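Local coordinates for protein paenibacillus xanthan lyase (Paenibacillus, PDB 6F2P) that acts as a xanthan lyase, probably cleaving the terminal mannosyl-glucuronosyl linkage of xanthan side chains by elimination, at residues 27-32 and 330-335; 35-40 and 80-85; 954-957 and 961-964; 979-984 and 988-993. All coordinates share one frame; numbering follows the deposited sequence.

In the fold
The chain begins in the alpha-helical domain. Helix 28-46 takes part in two contacts there. Its first turn joins the calcium-binding loop at 330-335, so contact 1 closes a loop of almost 300 residues. Contact 2 lies within that loop, where 35-40 of the same helix packs on helix 68-85. Their centres are about 17 Å apart. Contacts 3 and 4 follow in series, far away in the Golvesin C-terminal region. Contact 3 closes a short turn leading into strand 960-967, and contact 4 is the hairpin of strands 978-984 and 987-993. Their nearest atoms are about 4 Å apart, while contacts 1 and 4 are centred about 102 Å apart.

Contact 1 of 4, residues 27-32 and 330-335; sequences DPDIAA and TDKTFL. With CA (calcium ion), chain E.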
loop_
_atom_site.group_PDB
_atom_site.type_symbol
_atom_site.label_atom_id
_atom_site.label_comp_id
_atom_site.label_asym_id
_atom_site.label_seq_id
_atom_site.Cartn_x
_atom_site.Cartn_y
_atom_site.Cartn_z
ATOM N N ASP A 27 30.854 -36.393 2.189
ATOM C CA ASP A 27 30.345 -35.031 2.149
ATOM C C ASP A 27 30.541 -34.443 3.547
ATOM O O ASP A 27 29.858 -34.837 4.496
ATOM C CB ASP A 27 28.861 -35.074 1.771
ATOM C CG ASP A 27 28.228 -33.697 1.655
ATOM O OD1 ASP A 27 28.554 -32.797 2.467
ATOM O OD2 ASP A 27 27.377 -33.530 0.746
ATOM N N PRO A 28 31.479 -33.495 3.680
ATOM C CA PRO A 28 31.865 -32.957 4.995
ATOM C C PRO A 28 30.696 -32.269 5.681
ATOM O O PRO A 28 30.623 -32.228 6.914
ATOM C CB PRO A 28 32.944 -31.925 4.654
ATOM C CG PRO A 28 32.626 -31.506 3.231
ATOM C CD PRO A 28 32.065 -32.736 2.560
ATOM N N ASP A 29 29.789 -31.725 4.879
ATOM C CA ASP A 29 28.601 -31.091 5.416
ATOM C C ASP A 29 27.707 -32.118 6.101
ATOM O O ASP A 29 27.264 -31.899 7.231
ATOM C CB ASP A 29 27.872 -30.326 4.318
ATOM C CG ASP A 29 28.675 -29.148 3.823
ATOM O OD1 ASP A 29 29.238 -28.425 4.680
ATOM O OD2 ASP A 29 28.762 -28.963 2.589
ATOM N N ILE A 30 27.474 -33.249 5.435
ATOM C CA ILE A 30 26.757 -34.360 6.060
ATOM C C ILE A 30 27.485 -34.876 7.300
ATOM O O ILE A 30 26.866 -35.095 8.351
ATOM C CB ILE A 30 26.522 -35.522 5.084
ATOM C CG1 ILE A 30 25.597 -35.065 3.951
ATOM C CG2 ILE A 30 25.940 -36.720 5.817
ATOM C CD1 ILE A 30 25.364 -36.099 2.877
ATOM N N ALA A 31 28.801 -35.041 7.185
ATOM C CA ALA A 31 29.612 -35.550 8.297
ATOM C C ALA A 31 29.492 -34.677 9.545
ATOM O O ALA A 31 29.309 -35.182 10.648
ATOM C CB ALA A 31 31.064 -35.686 7.883
ATOM N N ALA A 32 29.589 -33.367 9.360
ATOM C CA ALA A 32 29.463 -32.421 10.455
ATOM C C ALA A 32 28.111 -32.554 11.139
ATOM O O ALA A 32 28.020 -32.496 12.367
ATOM C CB ALA A 32 29.644 -31.018 9.937
ATOM N N THR A 330 29.232 -18.544 1.382
ATOM C CA THR A 330 30.597 -19.032 1.553
ATOM C C THR A 330 30.886 -19.607 2.940
ATOM O O THR A 330 31.721 -20.494 3.079
ATOM C CB THR A 330 31.610 -17.913 1.260
ATOM O OG1 THR A 330 31.405 -16.836 2.182
ATOM C CG2 THR A 330 31.425 -17.389 -0.157
ATOM N N ASP A 331 30.200 -19.110 3.964
ATOM C CA ASP A 331 30.399 -19.623 5.321
ATOM C C ASP A 331 29.346 -20.663 5.706
ATOM O O ASP A 331 29.176 -20.976 6.886
ATOM C CB ASP A 331 30.416 -18.479 6.343
ATOM C CG ASP A 331 29.106 -17.723 6.396
ATOM O OD1 ASP A 331 28.280 -17.889 5.472
ATOM O OD2 ASP A 331 28.903 -16.955 7.358
ATOM N N LYS A 332 28.629 -21.171 4.704
ATOM C CA LYS A 332 27.692 -22.286 4.884
ATOM C C LYS A 332 26.629 -22.098 5.980
ATOM O O LYS A 332 26.299 -23.040 6.713
ATOM C CB LYS A 332 28.466 -23.595 5.089
ATOM C CG LYS A 332 29.346 -23.949 3.897
ATOM C CD LYS A 332 30.070 -25.263 4.090
ATOM C CE LYS A 332 30.785 -25.662 2.812
ATOM N NZ LYS A 332 31.522 -26.940 2.974
ATOM N N THR A 333 26.101 -20.881 6.077
ATOM C CA THR A 333 24.976 -20.592 6.956
ATOM C C THR A 333 23.877 -21.637 6.792
ATOM O O THR A 333 23.441 -22.235 7.774
ATOM C CB THR A 333 24.386 -19.188 6.682
ATOM O OG1 THR A 333 25.410 -18.199 6.833
ATOM C CG2 THR A 333 23.250 -18.885 7.646
ATOM N N PHE A 334 23.448 -21.861 5.548
ATOM C CA PHE A 334 22.408 -22.848 5.260
ATOM C C PHE A 334 22.825 -24.288 5.602
ATOM O O PHE A 334 22.141 -24.962 6.385
ATOM C CB PHE A 334 21.948 -22.767 3.797
ATOM C CG PHE A 334 20.849 -23.747 3.448
ATOM C CD1 PHE A 334 19.523 -23.424 3.659
ATOM C CD2 PHE A 334 21.145 -24.989 2.919
ATOM C CE1 PHE A 334 18.522 -24.320 3.347
ATOM C CE2 PHE A 334 20.149 -25.886 2.615
ATOM C CZ PHE A 334 18.841 -25.553 2.822
ATOM N N LEU A 335 23.930 -24.754 5.015
ATOM C CA LEU A 335 24.376 -26.150 5.180
ATOM C C LEU A 335 24.630 -26.545 6.630
ATOM O O LEU A 335 24.395 -27.692 7.018
ATOM C CB LEU A 335 25.605 -26.454 4.317
ATOM C CG LEU A 335 25.298 -26.466 2.817
ATOM C CD1 LEU A 335 26.560 -26.441 1.987
ATOM C CD2 LEU A 335 24.447 -27.671 2.447
HETATM CA CA CA E . 26.269 -16.720 5.255
HETATM O O HOH W 1 26.642 -29.366 8.018
HETATM O O HOH W 2 26.608 -14.736 7.137
HETATM O O HOH W 3 24.018 -16.338 4.597
HETATM O O HOH W 4 26.924 -15.957 3.074
#
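The carboxylate of D29 meets K332 at its edge and L335 over one face. K332 NZ comes in on the syn side of OD1, 18° out of the carboxylate plane, at 3.2 Å from D29 OD1. A weaker bond runs from NZ to OD2. L335 lies over the face, with its CD1 3.4 Å from D29 OD2 and its CB above D29 CG. The contact joins the N-terminal turn of helix 28-46 to a calcium-binding loop, in the helical part of a family 8 polysaccharide lyase.

D27 is the N-cap of that helix. Its OD1 accepts from I30 N at 3.2 Å, from above the carboxylate plane. The negative D29 in the first turn probably also suits the helix N terminus. K332 reaches it with its chain extended beyond CG (chi2 -178°), which carries NZ away from the loop backbone. With an alanine in place of D29, the ammonium group of K332 would probably lose its charge partner, and a gap would be likely to open beneath L335. A water also links the segments, donating to D29 O and L335 O.

K332 stands between two calcium ligands, and D329 completes the protein part of the site. D331 OD1 binds the calcium ion at 2.3 Å, and T333 OG1 binds the same ion at 2.3 Å.

Contact 2 of 4, residues 35-40 and 80-85; sequences NAITVT and MALAYT
Helix segments 35-40 and 80-85 cross at a steep angle, with 129° between their N-to-C directions and a closest axis approach of 8.4 Å. The backbones come nearest at T38 and A83, whose CA atoms are 5.3 Å apart. A83 has only a methyl group to place there, and its CB lies 4.2 Å from T38 CA.

I37 carries most of the side-chain contact. Its CG1 sits beside the backbone N (chi1 -70°), which leaves the CG2 branch anti to that N and aimed at the other helix. This methyl rests against the backbone of A83, with I37 CG2 3.6 Å from A83 CA. It also meets L82, with I37 CG2 3.8 Å from L82 CG. The longer branch of I37 reaches the end of L82, where I37 CD1 and L82 CD2 are 3.8 Å apart. The two side chains cross at about a right angle. The join across the segments is therefore apolar.

T38 points its CB away from the other segment, and its hydroxyl bonds to S89 and V34 O instead. The far side of helix 68-85 is covered by further helices: Y84 packs on 95-111 and 123-141. This is layered helix-on-helix packing between successive helices of the N-terminal domain, consistent with the incomplete alpha/alpha toroid of family 8 polysaccharide lyases.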
loop_
_atom_site.group_PDB
_atom_site.type_symbol
_atom_site.label_atom_id
_atom_site.label_comp_id
_atom_site.label_asym_id
_atom_site.label_seq_id
_atom_site.Cartn_x
_atom_site.Cartn_y
_atom_site.Cartn_z
ATOM N N ASN A 35 27.878 -35.927 13.205
ATOM C CA ASN A 35 28.563 -35.709 14.465
ATOM C C ASN A 35 27.735 -34.856 15.431
ATOM O O ASN A 35 27.520 -35.244 16.582
ATOM C CB ASN A 35 29.940 -35.089 14.236
ATOM C CG ASN A 35 30.559 -34.562 15.519
ATOM O OD1 ASN A 35 30.942 -35.330 16.399
ATOM N ND2 ASN A 35 30.647 -33.241 15.634
ATOM N N ALA A 36 27.252 -33.711 14.956
ATOM C CA ALA A 36 26.422 -32.831 15.776
ATOM C C ALA A 36 25.222 -33.574 16.361
ATOM O O ALA A 36 24.898 -33.422 17.546
ATOM C CB ALA A 36 25.963 -31.643 14.967
ATOM N N ILE A 37 24.579 -34.387 15.529
ATOM C CA ILE A 37 23.456 -35.211 15.968
ATOM C C ILE A 37 23.870 -36.188 17.063
ATOM O O ILE A 37 23.179 -36.334 18.083
ATOM C CB ILE A 37 22.851 -35.981 14.785
ATOM C CG1 ILE A 37 22.138 -35.004 13.840
ATOM C CG2 ILE A 37 21.910 -37.057 15.268
ATOM C CD1 ILE A 37 21.597 -35.643 12.577
ATOM N N THR A 38 25.011 -36.844 16.857
ATOM C CA THR A 38 25.529 -37.820 17.812
ATOM C C THR A 38 25.846 -37.170 19.158
ATOM O O THR A 38 25.418 -37.651 20.214
ATOM C CB THR A 38 26.800 -38.493 17.280
ATOM O OG1 THR A 38 26.527 -39.117 16.014
ATOM C CG2 THR A 38 27.300 -39.529 18.277
ATOM N N VAL A 39 26.596 -36.073 19.113
ATOM C CA VAL A 39 27.007 -35.379 20.325
ATOM C C VAL A 39 25.803 -34.921 21.149
ATOM O O VAL A 39 25.758 -35.134 22.369
ATOM C CB VAL A 39 27.903 -34.173 19.997
ATOM C CG1 VAL A 39 28.137 -33.321 21.232
ATOM C CG2 VAL A 39 29.218 -34.646 19.416
ATOM N N THR A 40 24.829 -34.310 20.477
ATOM C CA THR A 40 23.619 -33.831 21.138
ATOM C C THR A 40 22.889 -34.974 21.836
ATOM O O THR A 40 22.488 -34.853 22.999
ATOM C CB THR A 40 22.668 -33.119 20.144
ATOM O OG1 THR A 40 23.234 -31.866 19.751
ATOM C CG2 THR A 40 21.331 -32.851 20.783
ATOM N N MET A 80 17.692 -38.071 20.799
ATOM C CA MET A 80 18.280 -39.390 21.030
ATOM C C MET A 80 17.832 -40.363 19.943
ATOM O O MET A 80 18.651 -41.069 19.341
ATOM C CB MET A 80 17.894 -39.910 22.422
ATOM C CG MET A 80 18.426 -39.055 23.559
ATOM S SD MET A 80 17.634 -39.366 25.161
ATOM C CE MET A 80 18.142 -41.053 25.481
ATOM N N ALA A 81 16.527 -40.385 19.699
ATOM C CA ALA A 81 15.950 -41.184 18.622
ATOM C C ALA A 81 16.600 -40.864 17.270
ATOM O O ALA A 81 16.818 -41.757 16.449
ATOM C CB ALA A 81 14.437 -40.975 18.566
ATOM N N LEU A 82 16.926 -39.593 17.053
ATOM C CA LEU A 82 17.540 -39.169 15.808
ATOM C C LEU A 82 18.901 -39.827 15.616
ATOM O O LEU A 82 19.170 -40.414 14.567
ATOM C CB LEU A 82 17.675 -37.645 15.749
ATOM C CG LEU A 82 18.173 -37.044 14.423
ATOM C CD1 LEU A 82 17.289 -37.440 13.243
ATOM C CD2 LEU A 82 18.279 -35.530 14.496
ATOM N N ALA A 83 19.766 -39.726 16.618
ATOM C CA ALA A 83 21.082 -40.352 16.525
ATOM C C ALA A 83 20.924 -41.862 16.406
ATOM O O ALA A 83 21.652 -42.516 15.661
ATOM C CB ALA A 83 21.949 -39.997 17.721
ATOM N N TYR A 84 19.961 -42.402 17.144
ATOM C CA TYR A 84 19.696 -43.827 17.103
ATOM C C TYR A 84 19.475 -44.325 15.680
ATOM O O TYR A 84 19.889 -45.437 15.339
ATOM C CB TYR A 84 18.489 -44.189 17.965
ATOM C CG TYR A 84 18.141 -45.648 17.857
ATOM C CD1 TYR A 84 18.940 -46.612 18.460
ATOM C CD2 TYR A 84 17.030 -46.070 17.137
ATOM C CE1 TYR A 84 18.635 -47.959 18.359
ATOM C CE2 TYR A 84 16.718 -47.414 17.030
ATOM C CZ TYR A 84 17.529 -48.354 17.644
ATOM O OH TYR A 84 17.234 -49.689 17.548
ATOM N N THR A 85 18.839 -43.495 14.852
ATOM C CA THR A 85 18.442 -43.912 13.508
ATOM C C THR A 85 19.248 -43.249 12.401
ATOM O O THR A 85 18.954 -43.434 11.226
ATOM C CB THR A 85 16.963 -43.601 13.245
ATOM O OG1 THR A 85 16.742 -42.195 13.387
ATOM C CG2 THR A 85 16.083 -44.324 14.232
#

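Contact 3 of 4, residues 954-957 and 961-964; sequences PNVP and TYQV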
loop_
_atom_site.group_PDB
_atom_site.type_symbol
_atom_site.label_atom_id
_atom_site.label_comp_id
_atom_site.label_asym_id
_atom_site.label_seq_id
_atom_site.Cartn_x
_atom_site.Cartn_y
_atom_site.Cartn_z
ATOM N N PRO A 954 -23.813 36.768 -29.293
ATOM C CA PRO A 954 -23.549 36.136 -27.995
ATOM C C PRO A 954 -22.808 34.814 -28.137
ATOM O O PRO A 954 -22.864 34.180 -29.192
ATOM C CB PRO A 954 -24.951 35.864 -27.452
ATOM C CG PRO A 954 -25.765 35.647 -28.673
ATOM C CD PRO A 954 -25.223 36.616 -29.696
ATOM N N ASN A 955 -22.118 34.413 -27.074
ATOM C CA ASN A 955 -21.481 33.108 -27.014
ATOM C C ASN A 955 -22.382 32.152 -26.238
ATOM O O ASN A 955 -22.428 32.182 -25.006
ATOM C CB ASN A 955 -20.112 33.212 -26.347
ATOM C CG ASN A 955 -19.258 31.981 -26.573
ATOM O OD1 ASN A 955 -19.761 30.913 -26.929
ATOM N ND2 ASN A 955 -17.955 32.126 -26.363
ATOM N N VAL A 956 -23.114 31.319 -26.966
ATOM C CA VAL A 956 -24.084 30.428 -26.348
ATOM C C VAL A 956 -23.356 29.235 -25.731
ATOM O O VAL A 956 -22.673 28.488 -26.432
ATOM C CB VAL A 956 -25.178 29.996 -27.363
ATOM C CG1 VAL A 956 -26.152 29.032 -26.733
ATOM C CG2 VAL A 956 -25.921 31.212 -27.867
ATOM N N PRO A 957 -23.479 29.075 -24.402
ATOM C CA PRO A 957 -22.761 28.033 -23.658
ATOM C C PRO A 957 -23.213 26.628 -24.043
ATOM O O PRO A 957 -22.385 25.760 -24.334
ATOM C CB PRO A 957 -23.141 28.324 -22.200
ATOM C CG PRO A 957 -23.532 29.766 -22.189
ATOM C CD PRO A 957 -24.219 29.976 -23.502
ATOM N N THR A 961 -32.903 26.045 -26.033
ATOM C CA THR A 961 -33.891 27.084 -26.281
ATOM C C THR A 961 -33.632 28.300 -25.398
ATOM O O THR A 961 -33.477 28.177 -24.181
ATOM C CB THR A 961 -35.313 26.559 -26.044
ATOM O OG1 THR A 961 -35.530 25.409 -26.867
ATOM C CG2 THR A 961 -36.337 27.618 -26.393
ATOM N N TYR A 962 -33.588 29.472 -26.020
ATOM C CA TYR A 962 -33.266 30.702 -25.307
ATOM C C TYR A 962 -34.239 31.838 -25.590
ATOM O O TYR A 962 -34.476 32.191 -26.751
ATOM C CB TYR A 962 -31.879 31.188 -25.697
ATOM C CG TYR A 962 -30.743 30.383 -25.147
ATOM C CD1 TYR A 962 -30.274 29.266 -25.820
ATOM C CD2 TYR A 962 -30.116 30.753 -23.966
ATOM C CE1 TYR A 962 -29.222 28.531 -25.324
ATOM C CE2 TYR A 962 -29.061 30.028 -23.464
ATOM C CZ TYR A 962 -28.617 28.918 -24.147
ATOM O OH TYR A 962 -27.563 28.196 -23.650
ATOM N N GLN A 963 -34.772 32.424 -24.521
ATOM C CA GLN A 963 -35.523 33.669 -24.606
ATOM C C GLN A 963 -34.596 34.835 -24.941
ATOM O O GLN A 963 -33.558 35.020 -24.303
ATOM C CB GLN A 963 -36.257 33.934 -23.296
ATOM C CG GLN A 963 -37.337 32.919 -23.015
ATOM C CD GLN A 963 -38.146 33.261 -21.789
ATOM O OE1 GLN A 963 -37.652 33.907 -20.863
ATOM N NE2 GLN A 963 -39.408 32.836 -21.776
ATOM N N VAL A 964 -34.971 35.613 -25.950
ATOM C CA VAL A 964 -34.157 36.745 -26.387
ATOM C C VAL A 964 -34.742 38.079 -25.903
ATOM O O VAL A 964 -35.820 38.488 -26.343
ATOM C CB VAL A 964 -33.997 36.748 -27.926
ATOM C CG1 VAL A 964 -33.257 37.985 -28.392
ATOM C CG2 VAL A 964 -33.281 35.487 -28.390
#
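V956 and P957, the last two residues of 954-957, close on the outer end of the Y962 ring. The walk toward them begins with P954. This proline turns to other strands, packing on V907 and V909 of strand 907-910 and on L1036 of strand 1030-1039. After N955 the chain reaches V956, which carries the contact. Its CG1 stands anti to the backbone N (chi1 178°) and is the methyl that touches the tyrosine. V956 CG1 lies 3.4 Å from Y962 CE1 and 3.6 Å from Y962 CZ. The methyl approaches the ring obliquely. Valine and tyrosine reach for each other from opposite directions, across a backbone distance of 9.2 Å between V956 CA and Y962 CA. A backbone hydrogen bond to G1013 ties down V956.

The segment belongs to the loop that leaves strand 949-952 and enters strand 960-967. These strands lie in different sheets of the Golvesin C-terminal domain, so the loop passes from one sheet to the other, as in a beta sandwich.

P957 comes next and adds a ring carbon beside the hydroxyl, with P957 CD 3.8 Å from Y962 OH. That hydroxyl is hydrogen-bonded to I958 O, one residue further along the loop. A serine in place of Y962 would probably leave V956 CG1 facing a gap and take from I958 O its hydroxyl partner. The tyrosine ring also packs on L1036 and K1038 of strand 1030-1039 and on F1010 of strand 1003-1010.

Contact 4 of 4, residues 979-984 and 988-993; sequences PVDVTH and TATLNV
D981 and T990 face each other as a non-hydrogen-bonded pair in an antiparallel beta hairpin, their side chains side by side and pointing the same way. D981 CB lies 4.2 Å from T988 CG2 and near A989 O. Its CG is 3.9 Å from T990 OG1. At the tip, D981 OD1 accepts from T990 OG1 at 2.8 Å, on the anti side and 32° out of the carboxylate plane. The same oxygen forms a salt bridge with R1021, so hydroxyl and guanidinium share it.

The flanking pairs are hydrogen-bonded. V980 N gives to L991 O at 2.8 Å, and V982 N gives to A989 O at 2.8 Å. The return bonds run from L991 N and A989 N. On the sheet face of V980, its CG2 touches V993 CG2 at 3.7 Å. At the turn end, T983 OG1 and T988 OG1 make a weak bond.

Strand 987-993 is the outermost of its five-stranded sheet. Strand 978-984 lies between it and strand 1017-1021. The face with V980, V982 and A989 packs on L1005 and Y1008 of strand 1003-1010, in the other sheet, and H984 stacks with Y1008.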
loop_
_atom_site.group_PDB
_atom_site.type_symbol
_atom_site.label_atom_id
_atom_site.label_comp_id
_atom_site.label_asym_id
_atom_site.label_seq_id
_atom_site.Cartn_x
_atom_site.Cartn_y
_atom_site.Cartn_z
ATOM N N PRO A 979 -36.303 47.825 -36.991
ATOM C CA PRO A 979 -36.221 46.422 -37.410
ATOM C C PRO A 979 -35.096 45.681 -36.690
ATOM O O PRO A 979 -33.956 46.147 -36.671
ATOM C CB PRO A 979 -35.924 46.520 -38.910
ATOM C CG PRO A 979 -35.216 47.811 -39.067
ATOM C CD PRO A 979 -35.791 48.740 -38.028
ATOM N N VAL A 980 -35.428 44.541 -36.090
ATOM C CA VAL A 980 -34.449 43.730 -35.377
ATOM C C VAL A 980 -34.431 42.307 -35.921
ATOM O O VAL A 980 -35.465 41.644 -35.971
ATOM C CB VAL A 980 -34.755 43.681 -33.869
ATOM C CG1 VAL A 980 -33.696 42.864 -33.140
ATOM C CG2 VAL A 980 -34.834 45.088 -33.303
ATOM N N ASP A 981 -33.258 41.843 -36.340
ATOM C CA ASP A 981 -33.102 40.460 -36.777
ATOM C C ASP A 981 -32.604 39.583 -35.643
ATOM O O ASP A 981 -31.756 39.995 -34.857
ATOM C CB ASP A 981 -32.123 40.357 -37.947
ATOM C CG ASP A 981 -32.636 41.030 -39.189
ATOM O OD1 ASP A 981 -33.873 41.117 -39.347
ATOM O OD2 ASP A 981 -31.802 41.477 -40.005
ATOM N N VAL A 982 -33.141 38.374 -35.560
ATOM C CA VAL A 982 -32.610 37.371 -34.656
ATOM C C VAL A 982 -32.254 36.138 -35.473
ATOM O O VAL A 982 -33.136 35.400 -35.911
ATOM C CB VAL A 982 -33.625 36.999 -33.562
ATOM C CG1 VAL A 982 -33.069 35.893 -32.687
ATOM C CG2 VAL A 982 -33.977 38.221 -32.732
ATOM N N THR A 983 -30.962 35.933 -35.709
ATOM C CA THR A 983 -30.513 34.751 -36.433
ATOM C C THR A 983 -30.220 33.641 -35.436
ATOM O O THR A 983 -29.331 33.762 -34.608
ATOM C CB THR A 983 -29.258 35.030 -37.281
ATOM O OG1 THR A 983 -29.428 36.251 -38.013
ATOM C CG2 THR A 983 -29.010 33.888 -38.252
ATOM N N HIS A 984 -30.987 32.563 -35.519
ATOM C CA HIS A 984 -30.871 31.461 -34.579
ATOM C C HIS A 984 -30.659 30.153 -35.334
ATOM O O HIS A 984 -30.434 30.150 -36.548
ATOM C CB HIS A 984 -32.152 31.366 -33.755
ATOM C CG HIS A 984 -33.382 31.260 -34.591
ATOM N ND1 HIS A 984 -33.954 30.049 -34.933
ATOM C CD2 HIS A 984 -34.137 32.208 -35.200
ATOM C CE1 HIS A 984 -35.006 30.258 -35.695
ATOM N NE2 HIS A 984 -35.140 31.567 -35.874
ATOM N N THR A 988 -33.710 32.785 -39.559
ATOM C CA THR A 988 -33.681 34.142 -39.029
ATOM C C THR A 988 -35.096 34.694 -38.867
ATOM O O THR A 988 -35.944 34.506 -39.737
ATOM C CB THR A 988 -32.887 35.085 -39.963
ATOM O OG1 THR A 988 -31.549 34.597 -40.119
ATOM C CG2 THR A 988 -32.847 36.501 -39.403
ATOM N N ALA A 989 -35.346 35.371 -37.750
ATOM C CA ALA A 989 -36.616 36.057 -37.539
ATOM C C ALA A 989 -36.428 37.575 -37.601
ATOM O O ALA A 989 -35.351 38.086 -37.300
ATOM C CB ALA A 989 -37.226 35.652 -36.208
ATOM N N THR A 990 -37.477 38.284 -38.006
ATOM C CA THR A 990 -37.462 39.742 -38.024
ATOM C C THR A 990 -38.708 40.301 -37.347
ATOM O O THR A 990 -39.818 39.835 -37.594
ATOM C CB THR A 990 -37.405 40.293 -39.459
ATOM O OG1 THR A 990 -36.200 39.853 -40.092
ATOM C CG2 THR A 990 -37.442 41.818 -39.453
ATOM N N LEU A 991 -38.520 41.287 -36.477
ATOM C CA LEU A 991 -39.644 42.022 -35.915
ATOM C C LEU A 991 -39.278 43.491 -35.809
ATOM O O LEU A 991 -38.103 43.843 -35.891
ATOM C CB LEU A 991 -40.030 41.479 -34.539
ATOM C CG LEU A 991 -39.186 41.862 -33.318
ATOM C CD1 LEU A 991 -39.991 41.661 -32.049
ATOM C CD2 LEU A 991 -37.906 41.045 -33.259
ATOM N N ASN A 992 -40.281 44.346 -35.637
ATOM C CA ASN A 992 -40.033 45.757 -35.369
ATOM C C ASN A 992 -40.255 46.058 -33.896
ATOM O O ASN A 992 -41.180 45.528 -33.287
ATOM C CB ASN A 992 -40.928 46.663 -36.228
ATOM C CG ASN A 992 -40.520 46.675 -37.690
ATOM O OD1 ASN A 992 -39.451 46.181 -38.058
ATOM N ND2 ASN A 992 -41.370 47.257 -38.536
ATOM N N VAL A 993 -39.404 46.904 -33.324
ATOM C CA VAL A 993 -39.597 47.351 -31.943
ATOM C C VAL A 993 -39.856 48.863 -31.861
ATOM O O VAL A 993 -39.274 49.649 -32.617
ATOM C CB VAL A 993 -38.417 46.936 -31.020
ATOM C CG1 VAL A 993 -38.382 45.431 -30.855
ATOM C CG2 VAL A 993 -37.090 47.435 -31.566
#